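Local structure of putative ABC transporter subunit, substrate-binding component (Rhodopseudomonas palustris, 4EVQ) at residues F345-L350 with V356-A361; L260-D265 with F289-W294. The protein binds 4-hydroxybenzoate and probably delivers it, and perhaps related benzoate derivatives, to an ABC transporter as its substrate-binding component. All blocks are in the same frame, centred on the assembly; numbering follows the deposited sequence. Where two conformers were deposited one is given.

In the fold
Read from the N terminus, the chain reaches contact 2 first. Its first segment, 260-265, starts at the last residue of strand 257-260 and runs into the loop beyond; after helix 269-282 the chain returns along helix 288-306, where 289-294 closes the loop. Contact 1 opens later and closes a far shorter one, the hairpin turn of 345-351 and 354-362. The two lie in series, neither nested nor crossed, yet touch: Tyr-346 N lies 2.8 Å from Leu-260 O, a probable hydrogen bond, and Asp-265 OD2 probably accepts from Asn-357 N. Contact 1 pairs the last two strands at one edge of the seven-stranded sheet, while contact 2 ties the loop leaving that sheet to helix 288-306.

Contact 1. Residues F345-L350 with V356-A361; sequences FYLREL and VNLGLA
Strands 345-350 and 356-360 run antiparallel at 145°, their axes 4.6 Å apart at closest, and five backbone hydrogen bonds link the two segments, the last from Ala-361 N to Phe-345 O where the chain turns a corner. Glu-349 and Val-356 form a hydrogen-bonded pair, with Val-356 N 2.9 Å from Glu-349 O. Farther along, Leu-358 N gives to Leu-347 O and Leu-347 N to Gly-359 O, so two residues face one: a classic beta bulge. Asn-357 adds an Asx turn beside it: its OD1 accepts from Gly-359 N at 2.9 Å, the donor standing above the amide carbonyl plane. Gly-359 takes backbone angles at which a CB would jam against the preceding carbonyl oxygen. On one face, the Leu-358 side chain lies obliquely across two partners: its CB meets Leu-347 CD2 at 3.9 Å, while its CD1 reaches Glu-349 CB at 3.8 Å. Leu-347 CB also nears the methyl of Ala-361. The Tyr-346 ring makes lighter contacts, its CD1 being 4.1 Å from Leu-360 CD1 and similarly close to Asn-357 ND2, whose amide plane is turned 75° from the ring; its hydroxyl bonds to Arg-330 O. Arg-348 lays its CB against Val-356 O, 3.4 Å away, then bends at chi3 (-51°) toward Thr-258 and a salt bridge with Asp-243. The whole is a bulged beta hairpin, whose strand 354-362 forms one edge of a mixed sheet in this periplasmic binding protein fold.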
ATOM      1  N   PHE A 345      12.679  -2.386  -2.643  1.00  9.23           N
ATOM      2  CA  PHE A 345      11.802  -3.521  -2.365  1.00  9.38           C
ATOM      3  C   PHE A 345      12.643  -4.656  -1.829  1.00 10.14           C
ATOM      4  O   PHE A 345      13.660  -5.014  -2.404  1.00 11.52           O
ATOM      5  CB  PHE A 345      11.011  -3.951  -3.602  1.00  9.88           C
ATOM      6  CG  PHE A 345       9.978  -2.956  -4.034  1.00  9.92           C
ATOM      7  CD1 PHE A 345       8.699  -2.974  -3.482  1.00 10.35           C
ATOM      8  CD2 PHE A 345      10.282  -1.984  -4.960  1.00 11.79           C
ATOM      9  CE1 PHE A 345       7.731  -2.031  -3.834  1.00 11.07           C
ATOM     10  CE2 PHE A 345       9.310  -1.057  -5.309  1.00 13.16           C
ATOM     11  CZ  PHE A 345       8.023  -1.107  -4.766  1.00 11.95           C
ATOM     12  N   TYR A 346      12.219  -5.217  -0.716  0.51  9.94           N
ATOM     13  CA  TYR A 346      12.929  -6.299  -0.049  0.51  9.21           C
ATOM     14  C   TYR A 346      12.259  -7.652  -0.274  0.51  8.96           C
ATOM     15  O   TYR A 346      11.030  -7.750  -0.275  0.51  9.03           O
ATOM     16  CB  TYR A 346      12.975  -6.010   1.461  0.51  9.70           C
ATOM     17  CG  TYR A 346      13.388  -4.572   1.809  0.51 10.46           C
ATOM     18  CD1 TYR A 346      14.721  -4.186   1.827  0.51 11.18           C
ATOM     19  CD2 TYR A 346      12.442  -3.606   2.136  0.51 10.75           C
ATOM     20  CE1 TYR A 346      15.091  -2.883   2.144  0.51 11.13           C
ATOM     21  CE2 TYR A 346      12.806  -2.296   2.446  0.51 10.35           C
ATOM     22  CZ  TYR A 346      14.141  -1.948   2.459  0.51 11.88           C
ATOM     23  OH  TYR A 346      14.560  -0.655   2.768  0.51 13.69           O
ATOM     24  N   LEU A 347      13.079  -8.684  -0.456  1.00  9.29           N
ATOM     25  CA  LEU A 347      12.627 -10.050  -0.431  1.00  9.22           C
ATOM     26  C   LEU A 347      12.459 -10.440   1.019  1.00  9.57           C
ATOM     27  O   LEU A 347      13.311 -10.127   1.838  1.00 10.02           O
ATOM     28  CB  LEU A 347      13.659 -10.959  -1.124  1.00 11.58           C
ATOM     29  CG  LEU A 347      13.334 -12.457  -1.128  1.00 12.99           C
ATOM     30  CD1 LEU A 347      12.109 -12.730  -2.004  1.00 13.98           C
ATOM     31  CD2 LEU A 347      14.577 -13.240  -1.620  1.00 14.95           C
ATOM     32  N   ARG A 348      11.359 -11.109   1.331  1.00  9.46           N
ATOM     33  CA  ARG A 348      11.033 -11.468   2.703  1.00  9.47           C
ATOM     34  C   ARG A 348      10.536 -12.902   2.771  1.00 10.16           C
ATOM     35  O   ARG A 348      10.017 -13.422   1.800  1.00  9.64           O
ATOM     36  CB  ARG A 348       9.919 -10.580   3.264  1.00 10.13           C
ATOM     37  CG  ARG A 348      10.095  -9.105   2.886  1.00  9.57           C
ATOM     38  CD  ARG A 348       9.057  -8.198   3.458  1.00 11.05           C
ATOM     39  NE  ARG A 348       7.698  -8.662   3.212  1.00 10.24           N
ATOM     40  CZ  ARG A 348       6.639  -8.270   3.912  1.00  9.08           C
ATOM     41  NH1 ARG A 348       6.769  -7.331   4.827  1.00 10.05           N
ATOM     42  NH2 ARG A 348       5.476  -8.826   3.714  1.00  9.66           N
ATOM     43  N   GLU A 349      10.611 -13.478   3.952  1.00 10.60           N
ATOM     44  CA  GLU A 349       9.976 -14.764   4.216  1.00 12.32           C
ATOM     45  C   GLU A 349       9.239 -14.656   5.531  1.00 12.62           C
ATOM     46  O   GLU A 349       9.761 -14.089   6.505  1.00 13.01           O
ATOM     47  CB  GLU A 349      11.023 -15.902   4.314  1.00 15.20           C
ATOM     48  CG  GLU A 349      10.434 -17.281   4.539  1.00 18.41           C
ATOM     49  CD  GLU A 349      11.481 -18.367   4.565  1.00 24.22           C
ATOM     50  OE1 GLU A 349      12.628 -18.097   4.187  1.00 28.07           O
ATOM     51  OE2 GLU A 349      11.121 -19.483   4.982  1.00 26.62           O
ATOM     52  N   LEU A 350       8.049 -15.226   5.591  1.00 10.88           N
ATOM     53  CA  LEU A 350       7.334 -15.297   6.842  1.00 12.51           C
ATOM     54  C   LEU A 350       7.921 -16.451   7.638  1.00 13.59           C
ATOM     55  O   LEU A 350       7.962 -17.599   7.158  1.00 16.85           O
ATOM     56  CB  LEU A 350       5.845 -15.447   6.529  1.00 14.52           C
ATOM     57  CG  LEU A 350       4.794 -15.513   7.591  1.00 16.10           C
ATOM     58  CD1 LEU A 350       5.043 -14.400   8.601  1.00 16.67           C
ATOM     59  CD2 LEU A 350       3.419 -15.475   6.940  1.00 13.14           C
ATOM     60  N   VAL A 356      10.757 -11.703   7.757  1.00 13.72           N
ATOM     61  CA  VAL A 356      12.157 -11.366   7.930  1.00 14.40           C
ATOM     62  C   VAL A 356      12.754 -10.999   6.594  1.00 11.31           C
ATOM     63  O   VAL A 356      12.328 -11.455   5.556  1.00 12.23           O
ATOM     64  CB  VAL A 356      12.932 -12.492   8.586  1.00 18.70           C
ATOM     65  CG1 VAL A 356      12.329 -12.833   9.942  1.00 19.20           C
ATOM     66  CG2 VAL A 356      12.929 -13.689   7.720  1.00 20.61           C
ATOM     67  N   ASN A 357      13.740 -10.120   6.635  1.00 12.56           N
ATOM     68  CA  ASN A 357      14.399  -9.621   5.454  1.00 12.76           C
ATOM     69  C   ASN A 357      15.420 -10.620   4.918  1.00 13.22           C
ATOM     70  O   ASN A 357      16.385 -10.928   5.577  1.00 15.30           O
ATOM     71  CB  ASN A 357      15.083  -8.326   5.871  1.00 13.27           C
ATOM     72  CG  ASN A 357      15.605  -7.516   4.713  1.00 15.31           C
ATOM     73  OD1 ASN A 357      15.516  -7.903   3.550  1.00 15.59           O
ATOM     74  ND2 ASN A 357      16.118  -6.327   5.033  1.00 16.91           N
ATOM     75  N   LEU A 358      15.209 -11.072   3.696  1.00 12.85           N
ATOM     76  CA  LEU A 358      16.170 -11.937   3.017  1.00 14.53           C
ATOM     77  C   LEU A 358      17.110 -11.191   2.096  1.00 16.93           C
ATOM     78  O   LEU A 358      18.048 -11.774   1.578  1.00 19.99           O
ATOM     79  CB  LEU A 358      15.437 -12.990   2.216  1.00 14.96           C
ATOM     80  CG  LEU A 358      14.562 -13.934   3.007  1.00 16.85           C
ATOM     81  CD1 LEU A 358      13.978 -14.955   2.037  1.00 17.09           C
ATOM     82  CD2 LEU A 358      15.374 -14.609   4.105  1.00 19.02           C
ATOM     83  N   GLY A 359      16.899  -9.903   1.926  1.00 15.84           N
ATOM     84  CA  GLY A 359      17.810  -9.058   1.190  1.00 17.52           C
ATOM     85  C   GLY A 359      17.053  -8.194   0.211  1.00 16.78           C
ATOM     86  O   GLY A 359      15.866  -8.273   0.076  1.00 15.12           O
ATOM     87  N   LEU A 360      17.765  -7.336  -0.472  1.00 18.98           N
ATOM     88  CA  LEU A 360      17.165  -6.428  -1.393  1.00 18.32           C
ATOM     89  C   LEU A 360      16.715  -7.184  -2.642  1.00 18.62           C
ATOM     90  O   LEU A 360      17.515  -7.943  -3.246  1.00 22.68           O
ATOM     91  CB  LEU A 360      18.254  -5.418  -1.751  1.00 20.09           C
ATOM     92  CG  LEU A 360      17.824  -4.183  -2.464  1.00 20.48           C
ATOM     93  CD1 LEU A 360      16.828  -3.466  -1.661  1.00 19.99           C
ATOM     94  CD2 LEU A 360      19.064  -3.293  -2.735  1.00 21.55           C
ATOM     95  N   ALA A 361      15.471  -7.011  -3.051  1.00 16.66           N
ATOM     96  CA  ALA A 361      14.957  -7.538  -4.303  1.00 16.82           C
ATOM     97  C   ALA A 361      15.150  -6.529  -5.425  1.00 17.78           C
ATOM     98  O   ALA A 361      15.658  -6.900  -6.484  1.00 21.67           O
ATOM     99  CB  ALA A 361      13.468  -7.926  -4.180  1.00 17.83           C
TER

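Contact 2. Residues L260-D265 with F289-W294; sequences LHYVSD and FAVQGW
One face of the Tyr-262 ring receives the CG2 methyl of Val-291 in a CH-pi contact, 3.5 Å from the centroid and only 7° off the ring normal, while at the edge of the His-261 ring stands the amide of Gln-292. The methyl is almost centred: all six ring carbons lie at similar range, CZ nearest to CG2 at 3.6 Å. Tyr-262 swings its CG opposite the backbone N (chi1 -179°), which carries the ring toward the helix, and its hydroxyl bonds to Asn-271. His-261 NE2 donates to Gln-292 OE1 at 2.8 Å with a nearly straight N-H...O angle of 166°. The bond lies in both the ring plane and the carbonyl plane, and the flat groups are nearly coplanar. Since Gln-292 NE2 gives to Asn-113 OD1, both ends of the buried amide are held and its flip is set. A leucine in place of His-261 would probably leave Gln-292 OE1 without its donor and the amide freer to turn. The contact thus joins the loop after strand 257-260 to helix 288-306, whose Val-288 packs on both His-261 and Tyr-262 and whose Phe-289 touches bound p-hydroxybenzoic acid and packs against helix 30-46.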
ATOM      1  N   LEU A 260       8.241  -6.638  -0.606  1.00  7.39           N
ATOM      2  CA  LEU A 260       7.570  -5.437  -0.112  1.00  6.58           C
ATOM      3  C   LEU A 260       8.621  -4.380   0.181  1.00  7.31           C
ATOM      4  O   LEU A 260       9.751  -4.675   0.529  1.00  7.86           O
ATOM      5  CB  LEU A 260       6.761  -5.734   1.185  1.00  7.51           C
ATOM      6  CG  LEU A 260       5.665  -4.730   1.548  1.00  7.48           C
ATOM      7  CD1 LEU A 260       4.552  -4.706   0.515  1.00  8.11           C
ATOM      8  CD2 LEU A 260       5.121  -5.104   2.946  1.00  8.03           C
ATOM      9  N   HIS A 261       8.150  -3.145   0.156  1.00  7.15           N
ATOM     10  CA  HIS A 261       8.915  -1.951   0.499  1.00  7.51           C
ATOM     11  C   HIS A 261       9.109  -1.712   1.991  1.00  7.09           C
ATOM     12  O   HIS A 261       9.673  -0.710   2.384  1.00  8.51           O
ATOM     13  CB  HIS A 261       8.305  -0.748  -0.216  1.00  7.22           C
ATOM     14  CG  HIS A 261       6.842  -0.611  -0.010  1.00  7.39           C
ATOM     15  ND1 HIS A 261       5.954  -1.523  -0.542  1.00  8.28           N
ATOM     16  CD2 HIS A 261       6.106   0.333   0.613  1.00  8.00           C
ATOM     17  CE1 HIS A 261       4.730  -1.169  -0.206  1.00  6.66           C
ATOM     18  NE2 HIS A 261       4.791  -0.045   0.483  1.00  7.45           N
ATOM     19  N   TYR A 262       8.642  -2.617   2.829  1.00  6.86           N
ATOM     20  CA  TYR A 262       8.862  -2.534   4.277  1.00  7.13           C
ATOM     21  C   TYR A 262       9.053  -3.927   4.853  1.00  7.90           C
ATOM     22  O   TYR A 262       8.457  -4.873   4.368  1.00  9.24           O
ATOM     23  CB  TYR A 262       7.659  -1.861   4.981  1.00  7.53           C
ATOM     24  CG  TYR A 262       7.845  -1.731   6.456  1.00  7.53           C
ATOM     25  CD1 TYR A 262       8.788  -0.855   7.005  1.00  8.35           C
ATOM     26  CD2 TYR A 262       7.047  -2.474   7.335  1.00  7.42           C
ATOM     27  CE1 TYR A 262       8.975  -0.778   8.354  1.00  8.78           C
ATOM     28  CE2 TYR A 262       7.230  -2.377   8.705  1.00  8.36           C
ATOM     29  CZ  TYR A 262       8.181  -1.509   9.209  1.00  9.47           C
ATOM     30  OH  TYR A 262       8.339  -1.438  10.578  1.00 10.98           O
ATOM     31  N   VAL A 263       9.914  -4.031   5.858  1.00  8.49           N
ATOM     32  CA  VAL A 263      10.041  -5.240   6.672  1.00 10.68           C
ATOM     33  C   VAL A 263      10.222  -4.747   8.095  1.00 10.22           C
ATOM     34  O   VAL A 263      10.930  -3.778   8.320  1.00 10.74           O
ATOM     35  CB  VAL A 263      11.297  -6.072   6.352  1.00 15.05           C
ATOM     36  CG1 VAL A 263      11.077  -7.535   6.807  1.00 14.39           C
ATOM     37  CG2 VAL A 263      11.710  -5.998   4.994  1.00 18.36           C
ATOM     38  N   SER A 264       9.587  -5.391   9.079  1.00 11.61           N
ATOM     39  CA  SER A 264       9.572  -4.777  10.401  1.00 14.20           C
ATOM     40  C   SER A 264      10.914  -4.786  11.063  1.00 15.10           C
ATOM     41  O   SER A 264      11.118  -3.969  11.945  1.00 16.12           O
ATOM     42  CB  SER A 264       8.510  -5.363  11.322  1.00 18.86           C
ATOM     43  OG  SER A 264       8.744  -6.694  11.449  1.00 21.80           O
ATOM     44  N   ASP A 265      11.823  -5.642  10.604  1.00 15.05           N
ATOM     45  CA  ASP A 265      13.154  -5.742  11.176  1.00 17.21           C
ATOM     46  C   ASP A 265      14.166  -4.773  10.612  1.00 16.36           C
ATOM     47  O   ASP A 265      15.333  -4.865  10.966  1.00 18.99           O
ATOM     48  CB  ASP A 265      13.713  -7.209  11.110  1.00 18.91           C
ATOM     49  CG  ASP A 265      13.917  -7.736   9.695  1.00 21.41           C
ATOM     50  OD1 ASP A 265      13.820  -6.963   8.745  1.00 22.37           O
ATOM     51  OD2 ASP A 265      14.232  -8.960   9.537  1.00 21.83           O
ATOM     52  N   PHE A 289       0.978  -0.751   6.200  1.00  6.73           N
ATOM     53  CA  PHE A 289      -0.088   0.227   6.117  1.00  6.45           C
ATOM     54  C   PHE A 289       0.112   1.294   7.150  1.00  6.43           C
ATOM     55  O   PHE A 289      -0.050   2.512   6.859  1.00  7.15           O
ATOM     56  CB  PHE A 289      -1.433  -0.507   6.244  1.00  7.54           C
ATOM     57  CG  PHE A 289      -1.539  -1.673   5.302  1.00  7.42           C
ATOM     58  CD1 PHE A 289      -1.673  -1.478   3.953  1.00  7.85           C
ATOM     59  CD2 PHE A 289      -1.527  -2.971   5.779  1.00  6.98           C
ATOM     60  CE1 PHE A 289      -1.712  -2.545   3.065  1.00  6.89           C
ATOM     61  CE2 PHE A 289      -1.607  -4.040   4.941  1.00  7.57           C
ATOM     62  CZ  PHE A 289      -1.685  -3.842   3.588  1.00  7.83           C
ATOM     63  N   ALA A 290       0.490   0.909   8.367  1.00  7.17           N
ATOM     64  CA  ALA A 290       0.833   1.895   9.389  1.00  7.93           C
ATOM     65  C   ALA A 290       2.011   2.765   8.990  1.00  7.37           C
ATOM     66  O   ALA A 290       1.981   3.985   9.223  1.00  8.04           O
ATOM     67  CB  ALA A 290       1.110   1.211  10.695  1.00  9.30           C
ATOM     68  N   VAL A 291       3.034   2.193   8.360  1.00  7.27           N
ATOM     69  CA  VAL A 291       4.157   2.967   7.886  1.00  7.48           C
ATOM     70  C   VAL A 291       3.707   3.981   6.871  1.00  7.16           C
ATOM     71  O   VAL A 291       4.172   5.143   6.878  1.00  8.16           O
ATOM     72  CB  VAL A 291       5.206   2.046   7.256  1.00  8.20           C
ATOM     73  CG1 VAL A 291       6.319   2.830   6.580  1.00  9.19           C
ATOM     74  CG2 VAL A 291       5.824   1.121   8.295  1.00  9.11           C
ATOM     75  N   GLN A 292       2.862   3.590   5.933  1.00  6.54           N
ATOM     76  CA  GLN A 292       2.388   4.461   4.892  1.00  7.00           C
ATOM     77  C   GLN A 292       1.581   5.625   5.462  1.00  7.89           C
ATOM     78  O   GLN A 292       1.673   6.746   4.947  1.00  8.93           O
ATOM     79  CB  GLN A 292       1.585   3.679   3.839  1.00  7.62           C
ATOM     80  CG  GLN A 292       2.477   2.727   3.041  1.00  7.12           C
ATOM     81  CD  GLN A 292       1.746   1.678   2.219  1.00  7.14           C
ATOM     82  OE1 GLN A 292       2.370   0.960   1.470  1.00  6.87           O
ATOM     83  NE2 GLN A 292       0.431   1.595   2.355  1.00  6.86           N
ATOM     84  N   GLY A 293       0.824   5.400   6.510  1.00  7.89           N
ATOM     85  CA  GLY A 293       0.100   6.469   7.203  1.00  7.49           C
ATOM     86  C   GLY A 293       1.027   7.392   7.940  1.00  8.04           C
ATOM     87  O   GLY A 293       0.873   8.625   7.892  1.00  8.30           O
ATOM     88  N   TRP A 294       1.971   6.843   8.656  1.00  8.56           N
ATOM     89  CA  TRP A 294       2.982   7.645   9.318  1.00  9.34           C
ATOM     90  C   TRP A 294       3.696   8.559   8.340  1.00  9.84           C
ATOM     91  O   TRP A 294       3.912   9.768   8.610  1.00  9.99           O
ATOM     92  CB  TRP A 294       3.964   6.681   9.969  1.00  9.44           C
ATOM     93  CG  TRP A 294       5.182   7.269  10.637  1.00  9.46           C
ATOM     94  CD1 TRP A 294       6.404   7.452  10.061  1.00 10.71           C
ATOM     95  CD2 TRP A 294       5.340   7.610  12.027  1.00 11.38           C
ATOM     96  NE1 TRP A 294       7.290   7.916  10.991  1.00 11.22           N
ATOM     97  CE2 TRP A 294       6.679   8.016  12.209  1.00 12.29           C
ATOM     98  CE3 TRP A 294       4.480   7.633  13.118  1.00 11.44           C
ATOM     99  CZ2 TRP A 294       7.183   8.457  13.444  1.00 13.04           C
ATOM    100  CZ3 TRP A 294       4.993   8.022  14.359  1.00 12.18           C
ATOM    101  CH2 TRP A 294       6.326   8.427  14.512  1.00 13.31           C
TER